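PDB 5LFZ: ArCE4A from Arthrobacter sp. AW19M34-1, which probably removes acetyl groups from N-acetylated sugar polymers such as chitin or its oligomers, as a metal-dependent carbohydrate esterase of family 4. Local coordinates for residues Ile97-Val101 with Tyr130-Tyr136. Numbering follows the deposited sequence.
Sequences IEHEV and YDRLIPY
Ile97 meets Tyr130 and Leu133 with the end of an extended arm: CG1 stands opposite the carbonyl carbon (chi1 -61°), and chi2 of 177° stretches the chain straight out to CD1. That methyl arrives at the edge of the Tyr130 ring, close to its plane, 3.9 Å from CD1 of Tyr130, while the two side chains cross at about a right angle. Leu133 reaches the same methyl from another direction, roughly square to that of the ring, its CD1 lying 4.0 Å from Ile97 CD1. A beta-branched isoleucine suits this place because its second branch, CG2, also touches CG1 of Ile134. One helical turn later, the two branches of Val101 point different ways. CG1, set opposite the backbone N (chi1 170°), rests against the CD-CG side of the Pro135 ring, 4.0 Å from CD of Pro135, and also touches the Tyr136 ring; CG2 lies 4.4 Å from CG1 of Ile134. Pro135 in turn places its CG 3.6 Å above the centre of the Tyr136 ring, giving the tyrosine an apolar cover, while the Tyr136 hydroxyl hydrogen-bonds Asp105 on the same helix as Val101. No hydrogen bond joins the two segments themselves. A type I turn from Asp131 to Ile134 carries the chain on from helix 128-131. This apolar helix-to-loop contact lays the turn and following loop on helix 94-112 of the NodB homology region, with Ile134's side chain about 14 Å from the nickel.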
loop_
_atom_site.group_PDB
_atom_site.type_symbol
_atom_site.label_atom_id
_atom_site.label_comp_id
_atom_site.label_asym_id
_atom_site.label_seq_id
_atom_site.Cartn_x
_atom_site.Cartn_y
_atom_site.Cartn_z
ATOM N N ILE A 97 7.829 15.856 10.711
ATOM C CA ILE A 97 6.860 15.353 9.745
ATOM C C ILE A 97 7.216 15.818 8.333
ATOM O O ILE A 97 7.078 15.056 7.377
ATOM C CB ILE A 97 5.430 15.795 10.101
ATOM C CG1 ILE A 97 5.043 15.244 11.482
ATOM C CG2 ILE A 97 4.442 15.334 9.034
ATOM C CD1 ILE A 97 3.671 15.678 11.956
ATOM N N GLU A 98 7.682 17.060 8.208
ATOM C CA GLU A 98 8.143 17.582 6.919
ATOM C C GLU A 98 9.243 16.714 6.321
ATOM O O GLU A 98 9.209 16.386 5.138
ATOM C CB GLU A 98 8.661 19.017 7.053
ATOM C CG GLU A 98 7.594 20.074 7.215
ATOM C CD GLU A 98 8.188 21.454 7.450
ATOM O OE1 GLU A 98 9.412 21.624 7.246
ATOM O OE2 GLU A 98 7.430 22.368 7.836
ATOM N N HIS A 99 10.223 16.355 7.147
ATOM C CA HIS A 99 11.318 15.495 6.709
ATOM C C HIS A 99 10.810 14.141 6.228
ATOM O O HIS A 99 11.181 13.684 5.154
ATOM C CB HIS A 99 12.334 15.295 7.833
ATOM C CG HIS A 99 13.043 16.550 8.235
ATOM N ND1 HIS A 99 13.229 17.607 7.370
ATOM C CD2 HIS A 99 13.616 16.919 9.405
ATOM C CE1 HIS A 99 13.881 18.574 7.989
ATOM N NE2 HIS A 99 14.129 18.181 9.227
ATOM N N GLU A 100 9.958 13.500 7.024
ATOM C CA GLU A 100 9.435 12.183 6.673
ATOM C C GLU A 100 8.717 12.191 5.326
ATOM O O GLU A 100 8.880 11.277 4.520
ATOM C CB GLU A 100 8.485 11.677 7.756
ATOM C CG GLU A 100 9.151 11.382 9.094
ATOM C CD GLU A 100 10.180 10.275 9.004
ATOM O OE1 GLU A 100 10.057 9.409 8.113
ATOM O OE2 GLU A 100 11.114 10.267 9.836
ATOM N N VAL A 101 7.918 13.222 5.086
ATOM C CA VAL A 101 7.217 13.348 3.814
ATOM C C VAL A 101 8.187 13.667 2.672
ATOM O O VAL A 101 8.256 12.948 1.670
ATOM C CB VAL A 101 6.132 14.444 3.882
ATOM C CG1 VAL A 101 5.581 14.742 2.494
ATOM C CG2 VAL A 101 5.016 14.029 4.840
ATOM N N TYR A 130 -1.812 16.595 13.080
ATOM C CA TYR A 130 -0.644 16.161 12.319
ATOM C C TYR A 130 -0.981 16.009 10.842
ATOM O O TYR A 130 -0.193 16.381 9.973
ATOM C CB TYR A 130 -0.102 14.832 12.861
ATOM C CG TYR A 130 0.055 14.801 14.359
ATOM C CD1 TYR A 130 1.162 15.373 14.973
ATOM C CD2 TYR A 130 -0.901 14.195 15.163
ATOM C CE1 TYR A 130 1.308 15.354 16.342
ATOM C CE2 TYR A 130 -0.763 14.169 16.536
ATOM C CZ TYR A 130 0.343 14.746 17.118
ATOM O OH TYR A 130 0.489 14.722 18.485
ATOM N N ASP A 131 -2.165 15.471 10.568
ATOM C CA ASP A 131 -2.555 15.111 9.207
ATOM C C ASP A 131 -2.618 16.328 8.294
ATOM O O ASP A 131 -2.390 16.225 7.090
ATOM C CB ASP A 131 -3.905 14.389 9.212
ATOM C CG ASP A 131 -3.908 13.168 10.115
ATOM O OD1 ASP A 131 -2.814 12.728 10.520
ATOM O OD2 ASP A 131 -5.003 12.648 10.415
ATOM N N ARG A 132 -2.908 17.484 8.879
ATOM C CA ARG A 132 -3.020 18.722 8.115
ATOM C C ARG A 132 -1.701 19.088 7.427
ATOM O O ARG A 132 -1.678 19.898 6.497
ATOM C CB ARG A 132 -3.472 19.861 9.030
ATOM C CG ARG A 132 -2.398 20.324 9.988
ATOM C CD ARG A 132 -2.987 21.031 11.189
ATOM N NE ARG A 132 -1.935 21.514 12.077
ATOM C CZ ARG A 132 -1.408 22.730 12.000
ATOM N NH1 ARG A 132 -1.847 23.578 11.083
ATOM N NH2 ARG A 132 -0.450 23.099 12.840
ATOM N N LEU A 133 -0.610 18.480 7.880
ATOM C CA LEU A 133 0.713 18.733 7.316
ATOM C C LEU A 133 1.049 17.787 6.166
ATOM O O LEU A 133 2.090 17.922 5.525
ATOM C CB LEU A 133 1.779 18.611 8.404
ATOM C CG LEU A 133 1.643 19.564 9.588
ATOM C CD1 LEU A 133 2.778 19.345 10.577
ATOM C CD2 LEU A 133 1.614 21.005 9.091
ATOM N N ILE A 134 0.170 16.829 5.909
ATOM C CA ILE A 134 0.434 15.820 4.889
ATOM C C ILE A 134 -0.331 16.150 3.614
ATOM O O ILE A 134 -1.558 16.247 3.625
ATOM C CB ILE A 134 0.068 14.421 5.402
ATOM C CG1 ILE A 134 0.997 14.045 6.561
ATOM C CG2 ILE A 134 0.169 13.385 4.292
ATOM C CD1 ILE A 134 0.448 12.984 7.452
ATOM N N PRO A 135 0.399 16.321 2.502
ATOM C CA PRO A 135 -0.158 16.843 1.252
ATOM C C PRO A 135 -0.919 15.798 0.436
ATOM O O PRO A 135 -1.261 16.059 -0.717
ATOM C CB PRO A 135 1.086 17.315 0.500
ATOM C CG PRO A 135 2.146 16.363 0.932
ATOM C CD PRO A 135 1.832 16.000 2.372
ATOM N N TYR A 136 -1.174 14.639 1.039
ATOM C CA TYR A 136 -1.834 13.518 0.370
ATOM C C TYR A 136 -2.956 12.971 1.245
ATOM O O TYR A 136 -2.931 13.143 2.461
ATOM C CB TYR A 136 -0.829 12.389 0.067
ATOM C CG TYR A 136 0.474 12.854 -0.543
ATOM C CD1 TYR A 136 0.488 13.519 -1.759
ATOM C CD2 TYR A 136 1.692 12.625 0.093
ATOM C CE1 TYR A 136 1.666 13.953 -2.325
ATOM C CE2 TYR A 136 2.888 13.056 -0.473
ATOM C CZ TYR A 136 2.865 13.720 -1.684
ATOM O OH TYR A 136 4.026 14.178 -2.279
#